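Local atomic coordinates of angiotensin-converting enzyme (Anopheles gambiae, PDB entry 6S1Y), a protein that is a zinc metallopeptidase of the angiotensin-converting enzyme family, probably hydrolysing peptide substrates by removing short C-terminal fragments. Residues A[171-175]-A[452-456]; A[296-300]-A[391-395]; A[511-517]-A[529-535]. All blocks are in the same frame, centred on the assembly; numbering follows the deposited sequence. Where two conformers were deposited one is given.

Contact 1. Residues A[171-175]-A[452-456]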
ATOM      1  N   PHE A 171      13.918  -7.296 -15.044  1.00 45.65           N
ATOM      2  CA  PHE A 171      13.194  -8.093 -14.060  1.00 45.75           C
ATOM      3  C   PHE A 171      13.841  -9.456 -13.862  1.00 44.36           C
ATOM      4  O   PHE A 171      13.995  -9.918 -12.725  1.00 43.53           O
ATOM      5  CB  PHE A 171      11.734  -8.266 -14.476  1.00 42.55           C
ATOM      6  CG  PHE A 171      10.915  -9.065 -13.504  1.00 39.34           C
ATOM      7  CD1 PHE A 171      10.271  -8.446 -12.449  1.00 42.42           C
ATOM      8  CD2 PHE A 171      10.787 -10.434 -13.647  1.00 41.54           C
ATOM      9  CE1 PHE A 171       9.495  -9.191 -11.541  1.00 41.12           C
ATOM     10  CE2 PHE A 171      10.040 -11.175 -12.763  1.00 42.00           C
ATOM     11  CZ  PHE A 171       9.378 -10.553 -11.710  1.00 39.59           C
ATOM     12  N   GLN A 172      14.216 -10.129 -14.949  1.00 47.00           N
ATOM     13  CA  GLN A 172      14.784 -11.470 -14.804  1.00 45.72           C
ATOM     14  C   GLN A 172      16.089 -11.418 -14.022  1.00 48.00           C
ATOM     15  O   GLN A 172      16.360 -12.287 -13.183  1.00 47.40           O
ATOM     16  CB  GLN A 172      15.003 -12.100 -16.174  1.00 47.80           C
ATOM     17  CG  GLN A 172      15.501 -13.536 -16.114  1.00 49.95           C
ATOM     18  CD  GLN A 172      14.539 -14.434 -15.378  1.00 51.26           C
ATOM     19  OE1 GLN A 172      13.317 -14.361 -15.581  1.00 52.73           O
ATOM     20  NE2 GLN A 172      15.069 -15.274 -14.507  1.00 51.48           N
ATOM     21  N   LYS A 173      16.907 -10.390 -14.278  1.00 48.51           N
ATOM     22  CA  LYS A 173      18.145 -10.210 -13.531  1.00 47.82           C
ATOM     23  C   LYS A 173      17.857  -9.927 -12.066  1.00 47.68           C
ATOM     24  O   LYS A 173      18.529 -10.457 -11.174  1.00 50.16           O
ATOM     25  CB  LYS A 173      18.952  -9.069 -14.150  1.00 49.21           C
ATOM     26  CG  LYS A 173      20.182  -8.668 -13.336  1.00 52.85           C
ATOM     27  CD  LYS A 173      21.199  -9.802 -13.241  1.00 55.97           C
ATOM     28  CE  LYS A 173      21.844 -10.091 -14.593  1.00 57.03           C
ATOM     29  NZ  LYS A 173      22.754 -11.271 -14.516  1.00 63.23           N
ATOM     30  N   TYR A 174      16.857  -9.094 -11.794  1.00 46.02           N
ATOM     31  CA  TYR A 174      16.487  -8.806 -10.416  1.00 46.14           C
ATOM     32  C   TYR A 174      16.070 -10.065  -9.687  1.00 46.41           C
ATOM     33  O   TYR A 174      16.420 -10.266  -8.516  1.00 46.28           O
ATOM     34  CB  TYR A 174      15.355  -7.782 -10.413  1.00 45.74           C
ATOM     35  CG  TYR A 174      14.355  -7.866  -9.284  1.00 44.85           C
ATOM     36  CD1 TYR A 174      14.714  -7.583  -7.969  1.00 43.56           C
ATOM     37  CD2 TYR A 174      13.028  -8.160  -9.549  1.00 44.62           C
ATOM     38  CE1 TYR A 174      13.778  -7.627  -6.950  1.00 43.36           C
ATOM     39  CE2 TYR A 174      12.083  -8.195  -8.539  1.00 43.29           C
ATOM     40  CZ  TYR A 174      12.451  -7.921  -7.243  1.00 44.67           C
ATOM     41  OH  TYR A 174      11.476  -7.959  -6.255  1.00 43.63           O
ATOM     42  N   VAL A 175      15.310 -10.927 -10.353  1.00 45.59           N
ATOM     43  CA  VAL A 175      14.883 -12.153  -9.694  1.00 47.83           C
ATOM     44  C   VAL A 175      16.085 -13.014  -9.339  1.00 48.04           C
ATOM     45  O   VAL A 175      16.151 -13.588  -8.241  1.00 47.90           O
ATOM     46  CB  VAL A 175      13.880 -12.909 -10.574  1.00 45.70           C
ATOM     47  CG1 VAL A 175      13.804 -14.361 -10.154  1.00 46.08           C
ATOM     48  CG2 VAL A 175      12.522 -12.231 -10.469  1.00 44.76           C
ATOM     49  N   PRO A 452       9.964 -18.612 -16.166  1.00 51.03           N
ATOM     50  CA  PRO A 452       9.963 -17.456 -17.077  1.00 48.11           C
ATOM     51  C   PRO A 452       9.079 -17.596 -18.310  1.00 49.92           C
ATOM     52  O   PRO A 452       8.552 -16.589 -18.802  1.00 46.67           O
ATOM     53  CB  PRO A 452      11.449 -17.334 -17.472  1.00 49.75           C
ATOM     54  CG  PRO A 452      12.213 -17.910 -16.288  1.00 47.64           C
ATOM     55  CD  PRO A 452      11.335 -19.037 -15.788  1.00 50.23           C
ATOM     56  N   ARG A 453       8.903 -18.790 -18.854  1.00 52.19           N
ATOM     57  CA  ARG A 453       8.127 -18.883 -20.087  1.00 53.50           C
ATOM     58  C   ARG A 453       6.626 -18.888 -19.827  1.00 50.88           C
ATOM     59  O   ARG A 453       5.853 -18.900 -20.784  1.00 50.81           O
ATOM     60  CB  ARG A 453       8.541 -20.131 -20.874  1.00 59.81           C
ATOM     61  CG  ARG A 453       8.258 -21.416 -20.143  1.00 70.45           C
ATOM     62  CD  ARG A 453       8.987 -22.613 -20.756  1.00 88.17           C
ATOM     63  NE  ARG A 453       9.290 -23.613 -19.731  1.00 96.71           N
ATOM     64  CZ  ARG A 453       8.375 -24.363 -19.119  1.00 99.35           C
ATOM     65  NH1 ARG A 453       7.086 -24.238 -19.425  1.00 97.70           N
ATOM     66  NH2 ARG A 453       8.752 -25.236 -18.193  1.00102.80           N
ATOM     67  N   GLU A 454       6.199 -18.871 -18.565  1.00 49.58           N
ATOM     68  CA  GLU A 454       4.790 -18.734 -18.212  1.00 50.39           C
ATOM     69  C   GLU A 454       4.549 -17.514 -17.319  1.00 47.25           C
ATOM     70  O   GLU A 454       3.531 -17.440 -16.627  1.00 45.90           O
ATOM     71  CB  GLU A 454       4.292 -20.014 -17.527  1.00 50.48           C
ATOM     72  CG  GLU A 454       5.337 -20.682 -16.657  1.00 55.05           C
ATOM     73  CD  GLU A 454       4.779 -21.718 -15.692  1.00 57.69           C
ATOM     74  OE1 GLU A 454       5.346 -21.824 -14.575  1.00 57.57           O
ATOM     75  OE2 GLU A 454       3.800 -22.422 -16.037  1.00 61.29           O
ATOM     76  N   TYR A 455       5.455 -16.539 -17.336  1.00 47.72           N
ATOM     77  CA  TYR A 455       5.350 -15.401 -16.420  1.00 45.40           C
ATOM     78  C   TYR A 455       4.024 -14.660 -16.587  1.00 43.85           C
ATOM     79  O   TYR A 455       3.361 -14.316 -15.601  1.00 43.52           O
ATOM     80  CB  TYR A 455       6.507 -14.431 -16.655  1.00 44.97           C
ATOM     81  CG  TYR A 455       7.780 -14.679 -15.870  1.00 44.11           C
ATOM     82  CD1 TYR A 455       7.855 -15.624 -14.867  1.00 45.54           C
ATOM     83  CD2 TYR A 455       8.902 -13.921 -16.131  1.00 45.77           C
ATOM     84  CE1 TYR A 455       9.035 -15.813 -14.165  1.00 48.39           C
ATOM     85  CE2 TYR A 455      10.071 -14.095 -15.435  1.00 46.08           C
ATOM     86  CZ  TYR A 455      10.139 -15.021 -14.462  1.00 46.83           C
ATOM     87  OH  TYR A 455      11.336 -15.144 -13.809  1.00 50.33           O
ATOM     88  N   ASN A 456       3.612 -14.403 -17.828  1.00 42.54           N
ATOM     89  CA  ASN A 456       2.482 -13.510 -17.994  1.00 42.44           C
ATOM     90  C   ASN A 456       1.156 -14.225 -17.784  1.00 43.83           C
ATOM     91  O   ASN A 456       0.260 -13.681 -17.125  1.00 41.58           O
ATOM     92  CB  ASN A 456       2.506 -12.835 -19.362  1.00 41.31           C
ATOM     93  CG  ASN A 456       1.843 -11.443 -19.324  1.00 44.09           C
ATOM     94  OD1 ASN A 456       1.900 -10.738 -18.302  1.00 39.75           O
ATOM     95  ND2 ASN A 456       1.192 -11.060 -20.425  1.00 43.11           N
TER

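Contact 2. Residues A[296-300]-A[391-395]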
ATOM      1  N   PHE A 296      -5.778  16.392  12.385  1.00 54.72           N
ATOM      2  CA  PHE A 296      -6.380  15.175  12.919  1.00 52.42           C
ATOM      3  C   PHE A 296      -5.423  14.509  13.900  1.00 50.74           C
ATOM      4  O   PHE A 296      -5.812  14.145  15.015  1.00 49.95           O
ATOM      5  CB  PHE A 296      -6.766  14.239  11.774  1.00 51.56           C
ATOM      6  CG  PHE A 296      -7.810  13.222  12.145  1.00 51.22           C
ATOM      7  CD1 PHE A 296      -7.558  12.276  13.117  1.00 49.66           C
ATOM      8  CD2 PHE A 296      -9.040  13.203  11.507  1.00 51.78           C
ATOM      9  CE1 PHE A 296      -8.505  11.343  13.461  1.00 51.24           C
ATOM     10  CE2 PHE A 296      -9.994  12.264  11.845  1.00 51.17           C
ATOM     11  CZ  PHE A 296      -9.724  11.334  12.819  1.00 51.20           C
ATOM     12  N   PHE A 297      -4.148  14.385  13.521  1.00 51.95           N
ATOM     13  CA  PHE A 297      -3.170  13.772  14.419  1.00 52.33           C
ATOM     14  C   PHE A 297      -2.988  14.593  15.699  1.00 52.68           C
ATOM     15  O   PHE A 297      -2.861  14.028  16.792  1.00 51.09           O
ATOM     16  CB  PHE A 297      -1.828  13.605  13.701  1.00 52.38           C
ATOM     17  CG  PHE A 297      -1.739  12.373  12.846  1.00 52.22           C
ATOM     18  CD1 PHE A 297      -1.615  11.116  13.429  1.00 53.53           C
ATOM     19  CD2 PHE A 297      -1.759  12.463  11.462  1.00 51.21           C
ATOM     20  CE1 PHE A 297      -1.536   9.959  12.639  1.00 51.66           C
ATOM     21  CE2 PHE A 297      -1.669  11.308  10.669  1.00 49.69           C
ATOM     22  CZ  PHE A 297      -1.557  10.062  11.263  1.00 47.72           C
ATOM     23  N   THR A 298      -2.955  15.925  15.587  1.00 52.08           N
ATOM     24  CA  THR A 298      -2.822  16.745  16.796  1.00 54.37           C
ATOM     25  C   THR A 298      -4.059  16.614  17.685  1.00 53.57           C
ATOM     26  O   THR A 298      -3.938  16.529  18.914  1.00 53.39           O
ATOM     27  CB  THR A 298      -2.559  18.212  16.444  1.00 52.77           C
ATOM     28  OG1 THR A 298      -3.635  18.735  15.661  1.00 54.79           O
ATOM     29  CG2 THR A 298      -1.264  18.352  15.642  1.00 52.94           C
ATOM     30  N   SER A 299      -5.253  16.543  17.083  1.00 53.15           N
ATOM     31  CA  SER A 299      -6.461  16.279  17.856  1.00 50.90           C
ATOM     32  C   SER A 299      -6.363  14.998  18.668  1.00 53.59           C
ATOM     33  O   SER A 299      -7.143  14.812  19.611  1.00 55.32           O
ATOM     34  CB  SER A 299      -7.671  16.183  16.926  1.00 53.58           C
ATOM     35  OG  SER A 299      -7.832  14.842  16.451  1.00 53.61           O
ATOM     36  N   LEU A 300      -5.453  14.087  18.310  1.00 53.86           N
ATOM     37  CA  LEU A 300      -5.280  12.843  19.052  1.00 54.81           C
ATOM     38  C   LEU A 300      -4.135  12.915  20.062  1.00 57.47           C
ATOM     39  O   LEU A 300      -3.671  11.868  20.538  1.00 56.03           O
ATOM     40  CB  LEU A 300      -5.037  11.670  18.096  1.00 57.36           C
ATOM     41  CG  LEU A 300      -6.113  11.347  17.053  1.00 57.00           C
ATOM     42  CD1 LEU A 300      -5.619  10.314  16.044  1.00 54.27           C
ATOM     43  CD2 LEU A 300      -7.383  10.852  17.718  1.00 55.55           C
ATOM     44  N   LEU A 391      -6.913   6.383  10.400  1.00 47.25           N
ATOM     45  CA  LEU A 391      -7.493   7.719  10.358  1.00 48.11           C
ATOM     46  C   LEU A 391      -8.468   7.840   9.195  1.00 46.50           C
ATOM     47  O   LEU A 391      -9.553   8.411   9.345  1.00 47.31           O
ATOM     48  CB  LEU A 391      -6.415   8.804  10.248  1.00 48.95           C
ATOM     49  CG  LEU A 391      -5.382   8.956  11.366  1.00 49.91           C
ATOM     50  CD1 LEU A 391      -4.907  10.412  11.485  1.00 50.40           C
ATOM     51  CD2 LEU A 391      -5.910   8.458  12.669  1.00 49.61           C
ATOM     52  N   SER A 392      -8.086   7.328   8.015  1.00 45.64           N
ATOM     53  CA  SER A 392      -8.957   7.465   6.852  1.00 45.86           C
ATOM     54  C   SER A 392     -10.307   6.802   7.084  1.00 45.94           C
ATOM     55  O   SER A 392     -11.320   7.268   6.543  1.00 47.09           O
ATOM     56  CB  SER A 392      -8.298   6.863   5.609  1.00 46.78           C
ATOM     57  OG  SER A 392      -7.243   7.684   5.164  1.00 47.57           O
ATOM     58  N   LEU A 393     -10.347   5.716   7.868  1.00 43.73           N
ATOM     59  CA  LEU A 393     -11.639   5.113   8.217  1.00 46.48           C
ATOM     60  C   LEU A 393     -12.543   6.102   8.958  1.00 46.98           C
ATOM     61  O   LEU A 393     -13.745   6.155   8.700  1.00 47.77           O
ATOM     62  CB  LEU A 393     -11.436   3.844   9.050  1.00 44.58           C
ATOM     63  CG  LEU A 393     -10.992   2.611   8.246  1.00 44.77           C
ATOM     64  CD1 LEU A 393     -10.661   1.428   9.147  1.00 47.16           C
ATOM     65  CD2 LEU A 393     -12.055   2.186   7.266  1.00 43.52           C
ATOM     66  N   SER A 394     -11.989   6.887   9.892  1.00 47.16           N
ATOM     67  CA  SER A 394     -12.801   7.889  10.581  1.00 48.81           C
ATOM     68  C   SER A 394     -13.165   9.031   9.638  1.00 49.31           C
ATOM     69  O   SER A 394     -14.320   9.475   9.610  1.00 47.02           O
ATOM     70  CB  SER A 394     -12.066   8.445  11.813  1.00 48.75           C
ATOM     71  OG  SER A 394     -12.045   7.526  12.898  1.00 49.06           O
ATOM     72  N   VAL A 395     -12.187   9.507   8.856  1.00 48.03           N
ATOM     73  CA  VAL A 395     -12.411  10.638   7.968  1.00 46.40           C
ATOM     74  C   VAL A 395     -13.495  10.334   6.955  1.00 48.39           C
ATOM     75  O   VAL A 395     -14.167  11.244   6.459  1.00 47.48           O
ATOM     76  CB  VAL A 395     -11.107  11.024   7.240  1.00 46.79           C
ATOM     77  CG1 VAL A 395     -11.429  12.005   6.145  1.00 49.04           C
ATOM     78  CG2 VAL A 395     -10.106  11.624   8.187  1.00 48.78           C
TER

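Contact 3. Residues A[511-517]-A[529-535]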
ATOM      1  N   ALA A 511      -9.757   1.644  18.678  1.00 50.23           N
ATOM      2  CA  ALA A 511      -9.726   3.084  18.904  1.00 52.47           C
ATOM      3  C   ALA A 511     -11.125   3.653  19.078  1.00 53.49           C
ATOM      4  O   ALA A 511     -11.324   4.583  19.872  1.00 52.51           O
ATOM      5  CB  ALA A 511      -9.002   3.789  17.752  1.00 49.16           C
ATOM      6  N   CYS A 512     -12.098   3.139  18.318  1.00 52.63           N
ATOM      7  CA  CYS A 512     -13.478   3.573  18.496  1.00 53.49           C
ATOM      8  C   CYS A 512     -13.991   3.184  19.876  1.00 52.72           C
ATOM      9  O   CYS A 512     -14.672   3.970  20.536  1.00 55.01           O
ATOM     10  CB  CYS A 512     -14.360   2.979  17.397  1.00 54.69           C
ATOM     11  SG  CYS A 512     -13.856   3.477  15.721  1.00 54.16           S
ATOM     12  N   ALA A 513     -13.666   1.976  20.335  1.00 52.93           N
ATOM     13  CA  ALA A 513     -14.034   1.575  21.689  1.00 54.49           C
ATOM     14  C   ALA A 513     -13.522   2.586  22.719  1.00 55.80           C
ATOM     15  O   ALA A 513     -14.290   3.116  23.536  1.00 55.55           O
ATOM     16  CB  ALA A 513     -13.469   0.185  21.976  1.00 51.52           C
ATOM     17  N   LEU A 514     -12.212   2.881  22.668  1.00 55.27           N
ATOM     18  CA  LEU A 514     -11.612   3.859  23.571  1.00 54.50           C
ATOM     19  C   LEU A 514     -12.250   5.237  23.455  1.00 55.59           C
ATOM     20  O   LEU A 514     -12.293   5.976  24.446  1.00 58.69           O
ATOM     21  CB  LEU A 514     -10.112   3.972  23.284  1.00 52.35           C
ATOM     22  CG  LEU A 514      -9.287   2.735  23.609  1.00 54.78           C
ATOM     23  CD1 LEU A 514      -7.902   2.860  22.979  1.00 56.97           C
ATOM     24  CD2 LEU A 514      -9.154   2.516  25.108  1.00 55.60           C
ATOM     25  N   ALA A 515     -12.706   5.630  22.261  1.00 52.84           N
ATOM     26  CA  ALA A 515     -13.355   6.929  22.110  1.00 53.60           C
ATOM     27  C   ALA A 515     -14.831   6.909  22.485  1.00 55.20           C
ATOM     28  O   ALA A 515     -15.507   7.930  22.308  1.00 56.08           O
ATOM     29  CB  ALA A 515     -13.211   7.434  20.671  1.00 54.82           C
ATOM     30  N   GLY A 516     -15.352   5.792  22.991  1.00 54.63           N
ATOM     31  CA  GLY A 516     -16.784   5.701  23.241  1.00 56.98           C
ATOM     32  C   GLY A 516     -17.630   5.785  21.988  1.00 58.25           C
ATOM     33  O   GLY A 516     -18.775   6.245  22.044  1.00 58.49           O
ATOM     34  N   GLU A 517     -17.088   5.343  20.851  1.00 56.93           N
ATOM     35  CA  GLU A 517     -17.769   5.416  19.573  1.00 57.90           C
ATOM     36  C   GLU A 517     -18.264   4.068  19.076  1.00 57.31           C
ATOM     37  O   GLU A 517     -18.993   4.034  18.080  1.00 59.20           O
ATOM     38  CB  GLU A 517     -16.832   6.024  18.510  1.00 57.60           C
ATOM     39  CG  GLU A 517     -16.630   7.515  18.649  1.00 55.70           C
ATOM     40  CD  GLU A 517     -17.855   8.262  18.266  1.00 59.28           C
ATOM     41  OE1 GLU A 517     -18.006   8.567  17.058  1.00 59.78           O
ATOM     42  OE2 GLU A 517     -18.690   8.513  19.164  1.00 64.67           O
ATOM     43  N   ASN A 529     -19.876   4.110  11.543  0.56 53.88           N
ATOM     44  CA  ASN A 529     -20.146   5.524  11.792  0.56 54.72           C
ATOM     45  C   ASN A 529     -19.267   6.112  12.895  0.56 55.21           C
ATOM     46  O   ASN A 529     -19.559   7.208  13.384  0.56 55.33           O
ATOM     47  CB  ASN A 529     -21.633   5.743  12.122  0.56 55.09           C
ATOM     48  CG  ASN A 529     -22.080   5.043  13.402  0.56 57.47           C
ATOM     49  OD1 ASN A 529     -21.260   4.537  14.175  0.56 58.03           O
ATOM     50  ND2 ASN A 529     -23.394   5.011  13.631  0.56 58.93           N
ATOM     51  N   CYS A 530     -18.191   5.425  13.283  1.00 55.48           N
ATOM     52  CA  CYS A 530     -17.308   5.902  14.342  1.00 55.29           C
ATOM     53  C   CYS A 530     -16.324   6.942  13.828  1.00 54.47           C
ATOM     54  O   CYS A 530     -15.683   6.738  12.795  1.00 52.05           O
ATOM     55  CB  CYS A 530     -16.515   4.742  14.942  1.00 55.54           C
ATOM     56  SG  CYS A 530     -14.793   5.258  15.416  1.00 58.60           S
ATOM     57  N   ASP A 531     -16.176   8.039  14.572  1.00 56.35           N
ATOM     58  CA  ASP A 531     -15.165   9.062  14.307  1.00 53.27           C
ATOM     59  C   ASP A 531     -14.317   9.247  15.565  1.00 55.53           C
ATOM     60  O   ASP A 531     -14.835   9.657  16.609  1.00 55.54           O
ATOM     61  CB  ASP A 531     -15.822  10.381  13.898  1.00 53.23           C
ATOM     62  CG  ASP A 531     -14.814  11.432  13.484  1.00 53.57           C
ATOM     63  OD1 ASP A 531     -13.633  11.075  13.345  1.00 53.98           O
ATOM     64  OD2 ASP A 531     -15.186  12.616  13.280  1.00 54.53           O
ATOM     65  N   ILE A 532     -13.014   8.955  15.470  1.00 54.43           N
ATOM     66  CA  ILE A 532     -12.142   9.102  16.629  1.00 53.02           C
ATOM     67  C   ILE A 532     -11.471  10.472  16.658  1.00 53.37           C
ATOM     68  O   ILE A 532     -10.525  10.692  17.425  1.00 54.21           O
ATOM     69  CB  ILE A 532     -11.066   8.004  16.683  1.00 51.46           C
ATOM     70  CG1 ILE A 532     -10.036   8.188  15.562  1.00 50.55           C
ATOM     71  CG2 ILE A 532     -11.698   6.641  16.626  1.00 51.69           C
ATOM     72  CD1 ILE A 532      -8.861   7.236  15.699  1.00 47.85           C
ATOM     73  N   TYR A 533     -11.923  11.385  15.807  1.00 52.58           N
ATOM     74  CA  TYR A 533     -11.441  12.763  15.848  1.00 55.15           C
ATOM     75  C   TYR A 533     -11.620  13.366  17.243  1.00 56.24           C
ATOM     76  O   TYR A 533     -12.723  13.357  17.800  1.00 56.02           O
ATOM     77  CB  TYR A 533     -12.207  13.586  14.800  1.00 54.42           C
ATOM     78  CG  TYR A 533     -11.763  15.024  14.621  1.00 56.69           C
ATOM     79  CD1 TYR A 533     -10.461  15.336  14.251  1.00 57.17           C
ATOM     80  CD2 TYR A 533     -12.664  16.077  14.789  1.00 59.37           C
ATOM     81  CE1 TYR A 533     -10.054  16.678  14.075  1.00 59.13           C
ATOM     82  CE2 TYR A 533     -12.277  17.410  14.612  1.00 61.14           C
ATOM     83  CZ  TYR A 533     -10.976  17.704  14.254  1.00 61.86           C
ATOM     84  OH  TYR A 533     -10.613  19.027  14.078  1.00 63.34           O
ATOM     85  N   GLN A 534     -10.519  13.897  17.796  1.00 55.73           N
ATOM     86  CA  GLN A 534     -10.461  14.582  19.093  1.00 54.14           C
ATOM     87  C   GLN A 534     -10.549  13.626  20.267  1.00 54.98           C
ATOM     88  O   GLN A 534     -10.930  14.033  21.359  1.00 56.39           O
ATOM     89  CB  GLN A 534     -11.560  15.648  19.247  1.00 52.79           C
ATOM     90  CG  GLN A 534     -11.505  16.703  18.165  1.00 57.52           C
ATOM     91  CD  GLN A 534     -12.651  17.686  18.217  1.00 62.48           C
ATOM     92  OE1 GLN A 534     -13.818  17.309  18.375  1.00 63.59           O
ATOM     93  NE2 GLN A 534     -12.326  18.963  18.054  1.00 62.72           N
ATOM     94  N   SER A 535     -10.210  12.356  20.079  1.00 54.84           N
ATOM     95  CA  SER A 535     -10.227  11.397  21.180  1.00 55.79           C
ATOM     96  C   SER A 535      -8.797  11.152  21.639  1.00 55.24           C
ATOM     97  O   SER A 535      -8.131  10.222  21.187  1.00 55.57           O
ATOM     98  CB  SER A 535     -10.890  10.083  20.789  1.00 55.38           C
ATOM     99  OG  SER A 535     -10.664   9.117  21.814  1.00 55.05           O
TER

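Contact 1. Residues A[171-175]-A[452-456]
Tyr-455 reaches across to segment 171-175 of helix 168-184, where it meets Gln-172 at its hydroxyl and Phe-171 near its CE2. The hydroxyl is the donor in the one hydrogen bond of the contact, OH to Gln-172 OE1 at 2.8 Å. It approaches the amide oxygen from well off the line of the C=O bond and somewhat out of the carbonyl plane. The conformation of Gln-172 brings this about: CG stands anti to the backbone N (chi1 -176°), then the chain bends at chi2, which carries the amide toward the tyrosine although the side chain does not start out in that direction. The amide plane lies only 13° from that of the ring, and OE1 sits at the ring's edge, 3.3 Å from Tyr-455 CE2. The other end of the amide is taken up within its own helix, where Gln-172 NE2 bonds to Glu-176 OE1; this is consistent with the amide flip as modelled, OE1 accepting and NE2 donating. Phe-171 supplies the apolar half. Its edge points toward the face of Tyr-455 in an offset T-shaped pair, centroids 5.8 Å apart and planes at 87°. The closest atoms are Phe-171 CE2 and Tyr-455 CE2, at 4.0 Å. Within 452-456, Pro-452 CA lies 3.4 Å above the Tyr-455 plane, over the ring centre, while Pro-452 CG comes 3.8 Å from Gln-172 OE1. The contact joins helix 168-184 to the start of helix 455-467. Helix 431-447 closes in through Val-445, which touches both Val-175 and Tyr-455; Met-113 of helix 100-119 packs on Phe-171, and Phe-480 makes a further edge-to-face pair with Phe-171.

Contact 2. Residues A[296-300]-A[391-395]
Leu-391 is the bump of this contact, pushed from helix 381-395 into a hollow walled by Phe-296, Phe-297 and Leu-300. Its CD1 methyl stands almost over the middle of the Phe-297 ring, 3.4 Å from the centroid and 14° off the normal, a CH-pi contact over one face. The same methyl also meets Phe-296, at 3.6 Å from CD1 of that ring, and is thus lodged between two aromatic side chains of successive residues. Leu-391 CD2, the other branch, lies 3.9 Å from Leu-300 CD1 and also touches the rim of Phe-296. A chi1 of -62° puts Leu-391 CG anti to the carbonyl carbon, and chi2 then parts the two methyls in this way. Phe-296 is a bump in return. Its CG is anti to the backbone N (chi1 -159°), and the ring runs past Leu-391 in the opposite direction to reach the next turn of the facing helix. There Val-395 CG2 touches Phe-296 CE2 at 3.7 Å, and Ser-394 CB lies 3.9 Å from Phe-296 CZ; these approaches are oblique to the ring. Beyond the contact, Tyr-533 and His-400 meet the Phe-296 ring, while Gln-363 of the zinc-binding helix 349-368 touches Phe-297. The six touching residues are all buried. The polar end of Ser-394 turns to a third segment, its OG hydrogen-bonding to Ile-532 N. Cohesion between the two segments therefore rests on dispersion and the CH-pi contact, with no hydrogen bond across.

Contact 3. Residues A[511-517]-A[529-535]
Cys-512 and Cys-530 make the covalent tie, SG to SG at 2.0 Å with chi3 -81°, joining the last turn of helix 495-514 to the loop that returns past it. Apolar contacts lie beside the disulfide. Ile-532 lays CG2 against Cys-512 SG at 3.9 Å and CD1 against Ala-511 CB at 4.0 Å, while Glu-517 CB lies 3.8 Å from Cys-530 SG. Farther along, Ala-515 CB rests on Ser-535, 3.3 Å from OG, a hydroxyl that caps Ala-538 N at the start of helix 536-547. The polar link is Asp-531 N to Glu-517 OE1, 3.1 Å long and nearly straight at 176°, received on the anti lone pair. Glu-517 bends at chi2 (-71°) to present that oxygen, and Lys-399 forms a salt bridge to the same atom, probably favouring a charged carboxylate. Asp-531 faces the other way: OD1 takes Tyr-533 N from above the carboxylate plane, an Asx turn, and OD2 is held by Lys-403 and His-400. Local backbone bonds complete the frame. Gly-516, at positive phi, ends the helix in a Schellman motif, and a type II beta turn runs from Ile-532 to Ser-535. Together they form a disulfide-closed connection between two helices, with a Schellman C-cap where one ends and a serine N-cap where the next begins.

Contacts 2 and 3 are neighbours, their centres about 10 Å apart, whereas contact 1 lies across the chain's centre, its own centre about 42 Å from that of contact 2 and about 47 Å from that of contact 3. Contact 1 spans the longest stretch of chain, and contact 2 falls within that span; contact 3 follows both. Hydrogen bonds from serine hydroxyls of helices 286-299 and 381-395 to the backbone of 529-535 hold the loop after helix 495-514. Helix 381-395 also carries the zinc ligand Glu-385, and contact 2 lies near the metal site, the side chain of Phe-297 about 12 Å from the zinc ion, while contact 1 ties helices on the far side of this largely helical fold.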